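PDB 5HFI: DSBA-like thioredoxin domain-containing protein from Pseudomonas aeruginosa PAO1, which probably acts as a cytosolic disulfide reductase of the thioredoxin superfamily, captured here as a mixed disulfide with glutathione. Local coordinates for residues 7-17 with 35-46; 22-33 with 200-211. One frame throughout, in Å; residues are numbered along the deposited sequence. Where two conformers were deposited one is given.

Interaction 1: residues 7-17 with 35-46; sequences LTLHYLYDPLC and GLDVRLHGGGMM. With GSH (glutathione), chain B.
His10 ND1 and His41 NE2 share a hydrogen bond of 2.8 Å, with the two imidazoles meeting rim to rim and their planes 33° apart. Both rings lie over the face that also carries Thr8, Leu12, Asp37 and Arg39. There the Thr8 methyl CG2 sits 3.5 Å from Arg39 CG, and Arg39 NE reaches Asp37 OD2 on its syn side at 2.6 Å, a salt bridge within one strand. On the other face Tyr13, its CG wedged between backbone N and carbonyl carbon (chi1 73°), folds its ring over the neighbouring strand, and Gly42 CA lies 3.8 Å from the ring centroid in a CH-pi contact. Strands 8-13 and 37-42 run parallel, as the beta-alpha-beta unit of a thioredoxin fold requires, with backbone bonds from Asp37 N to Leu7 O through Gly43 N to Tyr13 O. Past the strands, the two carboxylate oxygens of Asp14 have different partners: OD2 takes Met45 N at 2.7 Å from above the carboxylate plane, while OD1 takes Leu16 N in an Asx turn. Cys17 follows at the helix N-cap, its SG bonded to glutathione SG2 at 2.0 Å, and Met45 SD approaches glutathione CB2 at 3.5 Å. Ser95 OG hydrogen-bonds to Asp14 OD1, and Glu186 OE1 to His10 NE2.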
loop_
_atom_site.group_PDB
_atom_site.type_symbol
_atom_site.label_atom_id
_atom_site.label_comp_id
_atom_site.label_asym_id
_atom_site.label_seq_id
_atom_site.Cartn_x
_atom_site.Cartn_y
_atom_site.Cartn_z
ATOM N N LEU A 7 -9.589 -3.196 19.504
ATOM C CA LEU A 7 -8.521 -2.304 19.073
ATOM C C LEU A 7 -8.216 -2.510 17.593
ATOM O O LEU A 7 -7.904 -3.622 17.165
ATOM C CB LEU A 7 -7.263 -2.526 19.915
ATOM C CG LEU A 7 -6.175 -1.463 19.758
ATOM C CD1 LEU A 7 -6.724 -0.114 20.145
ATOM C CD2 LEU A 7 -4.967 -1.791 20.608
ATOM N N THR A 8 -8.309 -1.432 16.816
ATOM C CA THR A 8 -8.193 -1.497 15.365
ATOM C C THR A 8 -7.143 -0.506 14.882
ATOM O O THR A 8 -7.168 0.669 15.263
ATOM C CB THR A 8 -9.539 -1.201 14.695
ATOM O OG1 THR A 8 -10.491 -2.208 15.062
ATOM C CG2 THR A 8 -9.387 -1.180 13.190
ATOM N N LEU A 9 -6.229 -0.984 14.043
ATOM C CA LEU A 9 -5.214 -0.143 13.427
ATOM C C LEU A 9 -5.643 0.180 12.002
ATOM O O LEU A 9 -5.740 -0.719 11.160
ATOM C CB LEU A 9 -3.849 -0.831 13.428
ATOM C CG LEU A 9 -2.730 -0.028 12.761
ATOM C CD1 LEU A 9 -2.390 1.205 13.587
ATOM C CD2 LEU A 9 -1.497 -0.889 12.541
ATOM N N HIS A 10 -5.906 1.454 11.740
ATOM C CA HIS A 10 -6.273 1.902 10.407
ATOM C C HIS A 10 -5.022 2.360 9.671
ATOM O O HIS A 10 -4.219 3.123 10.218
ATOM C CB HIS A 10 -7.296 3.035 10.479
ATOM C CG HIS A 10 -8.582 2.644 11.144
ATOM N ND1 HIS A 10 -9.668 2.169 10.439
ATOM C CD2 HIS A 10 -8.960 2.665 12.444
ATOM C CE1 HIS A 10 -10.656 1.907 11.276
ATOM N NE2 HIS A 10 -10.253 2.202 12.499
ATOM N N TYR A 11 -4.855 1.887 8.438
ATOM C CA TYR A 11 -3.688 2.205 7.620
ATOM C C TYR A 11 -4.161 2.901 6.350
ATOM O O TYR A 11 -4.788 2.274 5.490
ATOM C CB TYR A 11 -2.886 0.945 7.295
ATOM C CG TYR A 11 -1.673 1.181 6.414
ATOM C CD1 TYR A 11 -1.293 0.245 5.461
ATOM C CD2 TYR A 11 -0.909 2.335 6.536
ATOM C CE1 TYR A 11 -0.187 0.448 4.656
ATOM C CE2 TYR A 11 0.201 2.547 5.732
ATOM C CZ TYR A 11 0.554 1.599 4.793
ATOM O OH TYR A 11 1.651 1.796 3.989
ATOM N N LEU A 12 -3.871 4.196 6.245
ATOM C CA LEU A 12 -4.117 4.965 5.031
ATOM C C LEU A 12 -2.870 4.905 4.158
ATOM O O LEU A 12 -1.795 5.357 4.570
ATOM C CB LEU A 12 -4.471 6.412 5.371
ATOM C CG LEU A 12 -5.895 6.677 5.859
ATOM C CD1 LEU A 12 -5.936 7.919 6.735
ATOM C CD2 LEU A 12 -6.830 6.831 4.667
ATOM N N TYR A 13 -3.016 4.362 2.951
ATOM C CA TYR A 13 -1.882 4.049 2.098
ATOM C C TYR A 13 -2.188 4.454 0.664
ATOM O O TYR A 13 -3.324 4.779 0.308
ATOM C CB TYR A 13 -1.557 2.551 2.136
ATOM C CG TYR A 13 -2.584 1.734 1.382
ATOM C CD1 TYR A 13 -2.366 1.354 0.061
ATOM C CD2 TYR A 13 -3.784 1.368 1.977
ATOM C CE1 TYR A 13 -3.305 0.632 -0.639
ATOM C CE2 TYR A 13 -4.729 0.636 1.285
ATOM C CZ TYR A 13 -4.483 0.273 -0.025
ATOM O OH TYR A 13 -5.417 -0.450 -0.724
ATOM N N ASP A 14 -1.147 4.405 -0.171
ATOM C CA ASP A 14 -1.327 4.388 -1.609
ATOM C C ASP A 14 -0.253 3.485 -2.193
ATOM O O ASP A 14 0.924 3.605 -1.806
ATOM C CB ASP A 14 -1.241 5.766 -2.250
ATOM C CG ASP A 14 -1.633 5.742 -3.704
ATOM O OD1 ASP A 14 -0.741 5.546 -4.559
ATOM O OD2 ASP A 14 -2.845 5.877 -3.982
ATOM N N PRO A 15 -0.607 2.589 -3.112
ATOM C CA PRO A 15 0.388 1.638 -3.631
ATOM C C PRO A 15 1.566 2.289 -4.342
ATOM O O PRO A 15 2.634 1.672 -4.416
ATOM C CB PRO A 15 -0.422 0.752 -4.591
ATOM C CG PRO A 15 -1.856 1.004 -4.260
ATOM C CD PRO A 15 -1.932 2.395 -3.723
ATOM N N LEU A 16 1.419 3.511 -4.855
ATOM C CA LEU A 16 2.501 4.183 -5.563
ATOM C C LEU A 16 3.230 5.205 -4.699
ATOM O O LEU A 16 4.025 5.994 -5.222
ATOM C CB LEU A 16 1.967 4.849 -6.832
ATOM C CG LEU A 16 1.541 3.844 -7.910
ATOM C CD1 LEU A 16 0.619 4.480 -8.928
ATOM C CD2 LEU A 16 2.751 3.256 -8.600
ATOM N N CYS A 17 2.972 5.210 -3.394
ATOM C CA CYS A 17 3.661 6.092 -2.464
ATOM C C CYS A 17 4.919 5.391 -1.963
ATOM O O CYS A 17 4.835 4.323 -1.345
ATOM C CB CYS A 17 2.748 6.463 -1.298
ATOM S SG CYS A 17 3.580 7.369 0.018
ATOM N N GLY A 35 -4.840 -10.159 18.546
ATOM C CA GLY A 35 -5.853 -9.294 19.107
ATOM C C GLY A 35 -5.988 -7.946 18.436
ATOM O O GLY A 35 -6.904 -7.189 18.783
ATOM N N LEU A 36 -5.111 -7.619 17.492
ATOM C CA LEU A 36 -5.155 -6.345 16.788
ATOM C C LEU A 36 -5.768 -6.542 15.408
ATOM O O LEU A 36 -5.310 -7.389 14.634
ATOM C CB LEU A 36 -3.758 -5.739 16.659
ATOM C CG LEU A 36 -3.670 -4.397 15.929
ATOM C CD1 LEU A 36 -4.342 -3.300 16.745
ATOM C CD2 LEU A 36 -2.223 -4.036 15.623
ATOM N N ASP A 37 -6.802 -5.763 15.111
ATOM C CA ASP A 37 -7.405 -5.733 13.786
ATOM C C ASP A 37 -6.764 -4.626 12.959
ATOM O O ASP A 37 -6.528 -3.523 13.459
ATOM C CB ASP A 37 -8.914 -5.509 13.895
ATOM C CG ASP A 37 -9.589 -5.401 12.543
ATOM O OD1 ASP A 37 -9.156 -6.099 11.603
ATOM O OD2 ASP A 37 -10.555 -4.618 12.423
ATOM N N VAL A 38 -6.471 -4.927 11.695
ATOM C CA VAL A 38 -5.821 -3.983 10.789
ATOM C C VAL A 38 -6.729 -3.765 9.584
ATOM O O VAL A 38 -7.080 -4.726 8.887
ATOM C CB VAL A 38 -4.435 -4.479 10.345
ATOM C CG1 VAL A 38 -3.847 -3.535 9.306
ATOM C CG2 VAL A 38 -3.504 -4.600 11.539
ATOM N N ARG A 39 -7.104 -2.509 9.339
ATOM C CA ARG A 39 -7.947 -2.124 8.212
ATOM C C ARG A 39 -7.139 -1.283 7.234
ATOM O O ARG A 39 -6.441 -0.348 7.643
ATOM C CB ARG A 39 -9.162 -1.317 8.671
ATOM C CG ARG A 39 -9.898 -1.893 9.853
ATOM C CD ARG A 39 -10.966 -2.883 9.445
ATOM N NE ARG A 39 -11.803 -3.235 10.587
ATOM C CZ ARG A 39 -12.990 -2.693 10.835
ATOM N NH1 ARG A 39 -13.484 -1.773 10.018
ATOM N NH2 ARG A 39 -13.683 -3.069 11.901
ATOM N N LEU A 40 -7.257 -1.596 5.947
ATOM C CA LEU A 40 -6.564 -0.859 4.899
ATOM C C LEU A 40 -7.493 0.174 4.273
ATOM O O LEU A 40 -8.659 -0.114 3.989
ATOM C CB LEU A 40 -6.036 -1.806 3.817
ATOM C CG LEU A 40 -4.625 -2.390 3.975
ATOM C CD1 LEU A 40 -4.365 -2.927 5.370
ATOM C CD2 LEU A 40 -4.381 -3.477 2.942
ATOM N N HIS A 41 -6.966 1.378 4.057
ATOM C CA HIS A 41 -7.714 2.471 3.433
ATOM C C HIS A 41 -6.867 3.071 2.319
ATOM O O HIS A 41 -5.932 3.831 2.588
ATOM C CB HIS A 41 -8.087 3.545 4.447
ATOM C CG HIS A 41 -8.769 3.022 5.668
ATOM N ND1 HIS A 41 -10.141 2.945 5.779
ATOM C CD2 HIS A 41 -8.270 2.575 6.846
ATOM C CE1 HIS A 41 -10.457 2.461 6.968
ATOM N NE2 HIS A 41 -9.341 2.226 7.632
ATOM N N GLY A 42 -7.202 2.744 1.072
ATOM C CA GLY A 42 -6.506 3.331 -0.060
ATOM C C GLY A 42 -7.013 4.736 -0.331
ATOM O O GLY A 42 -8.219 4.959 -0.470
ATOM N N GLY A 43 -6.084 5.689 -0.412
ATOM C CA GLY A 43 -6.441 7.087 -0.553
ATOM C C GLY A 43 -6.515 7.620 -1.964
ATOM O O GLY A 43 -7.016 8.730 -2.169
ATOM N N GLY A 44 -6.029 6.866 -2.947
ATOM C CA GLY A 44 -6.072 7.309 -4.327
ATOM C C GLY A 44 -5.187 8.506 -4.596
ATOM O O GLY A 44 -5.671 9.568 -5.001
ATOM N N MET A 45 -3.881 8.342 -4.372
ATOM C CA MET A 45 -2.951 9.454 -4.533
ATOM C C MET A 45 -2.880 9.911 -5.985
ATOM O O MET A 45 -2.972 11.109 -6.276
ATOM C CB MET A 45 -1.567 9.050 -4.022
ATOM C CG MET A 45 -0.490 10.105 -4.200
ATOM S SD MET A 45 1.072 9.596 -3.456
ATOM C CE MET A 45 1.761 8.586 -4.766
ATOM N N MET A 46 -2.722 8.970 -6.912
ATOM C CA MET A 46 -2.553 9.272 -8.333
ATOM C C MET A 46 -3.755 8.728 -9.100
ATOM O O MET A 46 -3.692 7.659 -9.712
ATOM C CB MET A 46 -1.231 8.693 -8.850
ATOM C CG MET A 46 -0.057 8.945 -7.916
ATOM S SD MET A 46 1.524 8.384 -8.572
ATOM C CE MET A 46 1.872 9.675 -9.758
HETATM N N1 GSH B . 6.335 9.851 5.751
HETATM C CA1 GSH B . 7.287 10.721 5.083
HETATM C C1 GSH B . 8.119 11.473 6.118
HETATM O O11 GSH B . 8.387 12.692 5.943
HETATM O O12 GSH B . 8.536 10.877 7.147
HETATM C CB1 GSH B . 6.531 11.721 4.210
HETATM C CG1 GSH B . 5.283 11.041 3.658
HETATM C CD1 GSH B . 4.927 11.618 2.290
HETATM O OE1 GSH B . 5.387 12.655 1.941
HETATM N N2 GSH B . 4.028 10.887 1.417
HETATM C CA2 GSH B . 3.677 11.427 0.118
HETATM C C2 GSH B . 2.470 12.347 0.303
HETATM O O2 GSH B . 1.444 11.906 0.707
HETATM C CB2 GSH B . 3.324 10.292 -0.846
HETATM S SG2 GSH B . 4.549 8.947 -0.769
HETATM N N3 GSH B . 2.579 13.762 -0.001
HETATM C CA3 GSH B . 1.437 14.640 0.184
HETATM C C3 GSH B . 0.331 14.266 -0.800
HETATM O O31 GSH B . -0.853 14.131 -0.393
HETATM O O32 GSH B . 0.605 14.091 -2.015
HETATM O O HOH W 1 -5.002 4.129 -2.998
#

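Interaction 2: residues 22-33 with 200-211; sequences GASPLLAAACEV and LGQPDDWRAFLE
Glu32 OE1 is gripped by two nitrogens of one arginine, Arg207 NH2 at 3.0 Å and Arg207 NE at 3.1 Å. This is a side-on salt bridge in which both donors converge on a single oxygen, from the same face of the carboxylate. The Glu32 carboxylate and Arg207 guanidinium planes are only 2° apart, yet both N-H...O bonds are clearly bent, the price of sharing one acceptor. At the remaining end of the guanidinium, Arg207 NH1 donates to the anti lone pair of Asp204 OD2 at 2.9 Å, which should limit rotation of the group and probably balances its positive charge with two carboxylates. Glu32 OE2 is served by a water. Arg207 gets there with CG anti to the backbone N and a bend at chi3, and on the way its CG passes Val33 CG2 while Ala29 CB lies over one guanidinium face.

Below this charged rim, helix 24-30 and helix 203-211 pack at 8.8 Å between axes, crossing at -39°. They cover the same side of the central sheet of the DsbA-like thioredoxin fold, and Leu9 of strand 8-13 touches Trp206. Trp206 is sandwiched: Leu26 CB stands 3.9 Å from the centroid of its five-membered ring, 16° off the normal, and Leu210 CD1 covers the opposite face. Beyond that CB, the CD2 branch of Leu26 reaches Pro203 CA at 3.7 Å, and Ala30 CB fits at the indole edge, also 3.7 Å from Leu210 CD1. Phe183 and Tyr199 meet the indole from outside the two segments. Toward the N-terminal ends, Leu200 CD2 rests near Ala23, and a water links Gly22 O to Gly201 N.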
loop_
_atom_site.group_PDB
_atom_site.type_symbol
_atom_site.label_atom_id
_atom_site.label_comp_id
_atom_site.label_asym_id
_atom_site.label_seq_id
_atom_site.Cartn_x
_atom_site.Cartn_y
_atom_site.Cartn_z
ATOM N N GLY A 22 8.210 2.072 2.122
ATOM C CA GLY A 22 9.122 2.117 3.250
ATOM C C GLY A 22 8.490 1.631 4.538
ATOM O O GLY A 22 9.183 1.116 5.418
ATOM N N ALA A 23 7.171 1.769 4.662
ATOM C CA ALA A 23 6.444 1.313 5.837
ATOM C C ALA A 23 5.888 -0.097 5.687
ATOM O O ALA A 23 5.193 -0.571 6.589
ATOM C CB ALA A 23 5.298 2.278 6.157
ATOM N N SER A 24 6.160 -0.780 4.574
ATOM C CA SER A 24 5.663 -2.141 4.414
ATOM C C SER A 24 6.070 -3.061 5.564
ATOM O O SER A 24 5.233 -3.879 5.982
ATOM C CB SER A 24 6.130 -2.709 3.067
ATOM O OG SER A 24 5.466 -3.933 2.773
ATOM N N PRO A 25 7.287 -2.992 6.113
ATOM C CA PRO A 25 7.576 -3.844 7.280
ATOM C C PRO A 25 6.736 -3.496 8.495
ATOM O O PRO A 25 6.494 -4.369 9.339
ATOM C CB PRO A 25 9.076 -3.615 7.533
ATOM C CG PRO A 25 9.600 -3.010 6.289
ATOM C CD PRO A 25 8.482 -2.232 5.704
ATOM N N LEU A 26 6.273 -2.248 8.610
ATOM C CA LEU A 26 5.413 -1.886 9.732
ATOM C C LEU A 26 4.025 -2.500 9.586
ATOM O O LEU A 26 3.432 -2.951 10.572
ATOM C CB LEU A 26 5.310 -0.367 9.850
ATOM C CG LEU A 26 6.629 0.399 9.943
ATOM C CD1 LEU A 26 6.371 1.860 10.280
ATOM C CD2 LEU A 26 7.555 -0.236 10.967
ATOM N N LEU A 27 3.482 -2.511 8.367
ATOM C CA LEU A 27 2.208 -3.187 8.147
ATOM C C LEU A 27 2.338 -4.688 8.379
ATOM O O LEU A 27 1.452 -5.309 8.977
ATOM C CB LEU A 27 1.693 -2.903 6.736
ATOM C CG LEU A 27 0.380 -3.591 6.357
ATOM C CD1 LEU A 27 -0.731 -3.189 7.321
ATOM C CD2 LEU A 27 -0.000 -3.256 4.925
ATOM N N ALA A 28 3.440 -5.287 7.918
ATOM C CA ALA A 28 3.642 -6.716 8.128
ATOM C C ALA A 28 3.760 -7.042 9.611
ATOM O O ALA A 28 3.177 -8.023 10.087
ATOM C CB ALA A 28 4.884 -7.190 7.372
ATOM N N ALA A 29 4.503 -6.224 10.358
ATOM C CA ALA A 29 4.639 -6.453 11.793
ATOM C C ALA A 29 3.312 -6.256 12.513
ATOM O O ALA A 29 3.004 -6.979 13.467
ATOM C CB ALA A 29 5.707 -5.527 12.372
ATOM N N ALA A 30 2.511 -5.282 12.069
ATOM C CA ALA A 30 1.219 -5.042 12.704
ATOM C C ALA A 30 0.282 -6.227 12.518
ATOM O O ALA A 30 -0.488 -6.567 13.424
ATOM C CB ALA A 30 0.584 -3.772 12.144
ATOM N N CYS A 31 0.335 -6.873 11.352
ATOM C CA CYS A 31 -0.528 -8.015 11.082
ATOM C C CYS A 31 -0.158 -9.249 11.891
ATOM O O CYS A 31 -0.875 -10.252 11.811
ATOM C CB CYS A 31 -0.503 -8.344 9.589
ATOM S SG CYS A 31 -1.273 -7.078 8.562
ATOM N N GLU A 32 0.924 -9.205 12.666
ATOM C CA GLU A 32 1.331 -10.321 13.509
ATOM C C GLU A 32 0.931 -10.139 14.967
ATOM O O GLU A 32 1.175 -11.039 15.776
ATOM C CB GLU A 32 2.848 -10.521 13.417
ATOM C CG GLU A 32 3.358 -10.783 12.011
ATOM C CD GLU A 32 4.843 -10.514 11.877
ATOM O OE1 GLU A 32 5.480 -10.175 12.896
ATOM O OE2 GLU A 32 5.373 -10.638 10.753
ATOM N N VAL A 33 0.332 -9.006 15.319
ATOM C CA VAL A 33 -0.029 -8.715 16.703
ATOM C C VAL A 33 -1.375 -9.372 16.991
ATOM O O VAL A 33 -2.398 -8.988 16.418
ATOM C CB VAL A 33 -0.083 -7.206 16.963
ATOM C CG1 VAL A 33 -0.769 -6.923 18.291
ATOM C CG2 VAL A 33 1.312 -6.611 16.943
ATOM N N LEU A 200 9.655 4.213 11.277
ATOM C CA LEU A 200 10.190 3.820 9.981
ATOM C C LEU A 200 11.564 3.191 10.159
ATOM O O LEU A 200 12.437 3.751 10.827
ATOM C CB LEU A 200 10.267 5.026 9.046
ATOM C CG LEU A 200 8.937 5.432 8.409
ATOM C CD1 LEU A 200 9.070 6.762 7.680
ATOM C CD2 LEU A 200 8.441 4.341 7.466
ATOM N N GLY A 201 11.743 2.006 9.581
ATOM C CA GLY A 201 12.970 1.263 9.760
ATOM C C GLY A 201 13.094 0.546 11.083
ATOM O O GLY A 201 14.153 -0.031 11.358
ATOM N N GLN A 202 12.054 0.557 11.917
ATOM C CA GLN A 202 12.081 -0.086 13.233
ATOM C C GLN A 202 10.843 -0.959 13.421
ATOM O O GLN A 202 10.021 -0.706 14.310
ATOM C CB GLN A 202 12.172 0.962 14.344
ATOM C CG GLN A 202 13.314 1.959 14.194
ATOM C CD GLN A 202 14.675 1.337 14.445
ATOM O OE1 GLN A 202 14.777 0.215 14.944
ATOM N NE2 GLN A 202 15.730 2.065 14.099
ATOM N N PRO A 203 10.688 -2.012 12.610
ATOM C CA PRO A 203 9.481 -2.849 12.736
ATOM C C PRO A 203 9.352 -3.546 14.080
ATOM O O PRO A 203 8.226 -3.759 14.548
ATOM C CB PRO A 203 9.636 -3.862 11.592
ATOM C CG PRO A 203 11.096 -3.884 11.297
ATOM C CD PRO A 203 11.579 -2.491 11.538
ATOM N N ASP A 204 10.466 -3.921 14.715
ATOM C CA ASP A 204 10.383 -4.556 16.028
ATOM C C ASP A 204 9.919 -3.567 17.094
ATOM O O ASP A 204 9.116 -3.921 17.965
ATOM C CB ASP A 204 11.732 -5.162 16.407
ATOM C CG ASP A 204 12.124 -6.321 15.508
ATOM O OD1 ASP A 204 13.323 -6.441 15.177
ATOM O OD2 ASP A 204 11.233 -7.114 15.134
ATOM N N ASP A 205 10.436 -2.335 17.055
ATOM C CA ASP A 205 9.911 -1.274 17.914
ATOM C C ASP A 205 8.416 -1.093 17.690
ATOM O O ASP A 205 7.639 -0.967 18.643
ATOM C CB ASP A 205 10.640 0.043 17.633
ATOM C CG ASP A 205 11.938 0.183 18.400
ATOM O OD1 ASP A 205 12.452 -0.828 18.920
ATOM O OD2 ASP A 205 12.452 1.321 18.470
ATOM N N TRP A 206 8.004 -1.075 16.420
ATOM C CA TRP A 206 6.605 -0.856 16.069
ATOM C C TRP A 206 5.712 -1.966 16.614
ATOM O O TRP A 206 4.652 -1.694 17.189
ATOM C CB TRP A 206 6.495 -0.741 14.545
ATOM C CG TRP A 206 5.113 -0.633 13.972
ATOM C CD1 TRP A 206 4.426 -1.606 13.299
ATOM C CD2 TRP A 206 4.265 0.523 13.978
ATOM N NE1 TRP A 206 3.200 -1.131 12.903
ATOM C CE2 TRP A 206 3.075 0.171 13.308
ATOM C CE3 TRP A 206 4.389 1.816 14.497
ATOM C CZ2 TRP A 206 2.020 1.067 13.139
ATOM C CZ3 TRP A 206 3.339 2.705 14.328
ATOM C CH2 TRP A 206 2.170 2.324 13.657
ATOM N N ARG A 207 6.127 -3.224 16.446
ATOM C CA ARG A 207 5.345 -4.333 16.982
ATOM C C ARG A 207 5.216 -4.231 18.498
ATOM O O ARG A 207 4.119 -4.393 19.049
ATOM C CB ARG A 207 5.983 -5.662 16.579
ATOM C CG ARG A 207 5.103 -6.872 16.833
ATOM C CD ARG A 207 5.872 -8.172 16.651
ATOM N NE ARG A 207 6.289 -8.384 15.268
ATOM C CZ ARG A 207 7.529 -8.207 14.828
ATOM N NH1 ARG A 207 8.479 -7.808 15.666
ATOM N NH2 ARG A 207 7.823 -8.429 13.551
ATOM N N ALA A 208 6.321 -3.937 19.187
ATOM C CA ALA A 208 6.277 -3.809 20.641
ATOM C C ALA A 208 5.402 -2.639 21.067
ATOM O O ALA A 208 4.686 -2.721 22.072
ATOM C CB ALA A 208 7.694 -3.652 21.193
ATOM N N PHE A 209 5.446 -1.537 20.315
ATOM C CA PHE A 209 4.586 -0.403 20.629
ATOM C C PHE A 209 3.115 -0.792 20.552
ATOM O O PHE A 209 2.326 -0.443 21.439
ATOM C CB PHE A 209 4.893 0.761 19.687
ATOM C CG PHE A 209 3.949 1.919 19.827
ATOM C CD1 PHE A 209 4.146 2.873 20.812
ATOM C CD2 PHE A 209 2.871 2.061 18.968
ATOM C CE1 PHE A 209 3.281 3.944 20.940
ATOM C CE2 PHE A 209 2.002 3.127 19.094
ATOM C CZ PHE A 209 2.208 4.070 20.081
ATOM N N LEU A 210 2.729 -1.530 19.507
ATOM C CA LEU A 210 1.342 -1.966 19.382
ATOM C C LEU A 210 0.975 -2.968 20.472
ATOM O O LEU A 210 -0.137 -2.925 21.009
ATOM C CB LEU A 210 1.099 -2.558 17.993
ATOM C CG LEU A 210 1.272 -1.592 16.818
ATOM C CD1 LEU A 210 1.213 -2.338 15.490
ATOM C CD2 LEU A 210 0.225 -0.485 16.862
ATOM N N GLU A 211 1.895 -3.880 20.808
ATOM C CA GLU A 211 1.685 -4.754 21.960
ATOM C C GLU A 211 1.535 -3.946 23.242
ATOM O O GLU A 211 0.657 -4.230 24.065
ATOM C CB GLU A 211 2.849 -5.735 22.107
ATOM C CG GLU A 211 3.071 -6.668 20.935
ATOM C CD GLU A 211 4.413 -7.373 21.019
ATOM O OE1 GLU A 211 4.803 -8.036 20.035
ATOM O OE2 GLU A 211 5.080 -7.259 22.071
HETATM O O HOH W 2 10.009 0.450 8.064
HETATM O O HOH W 3 7.316 -8.937 10.446
#

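How the interactions relate
Interactions 1 and 2 have centres 14 Å apart and touch directly. Their segments alternate along the chain: strand 8-13, helix 24-30, strand 37-42 and, far later, helix 203-215, so helix 24-30, after the short helix 18-22, belongs to the crossover between the two strands of interaction 1. The sheet and helix layers meet where Leu9 CD2 lies 3.6 Å from Ala30 CB, and where Leu27 CD1 lies 3.7 Å from Val38 CG1. Helix 203-215 packs beside helix 24-30 on the same face of the sheet. Interaction 2 also approaches the end of interaction 1 that carries glutathione: the Leu200 side chain comes within about 4 Å of the ligand.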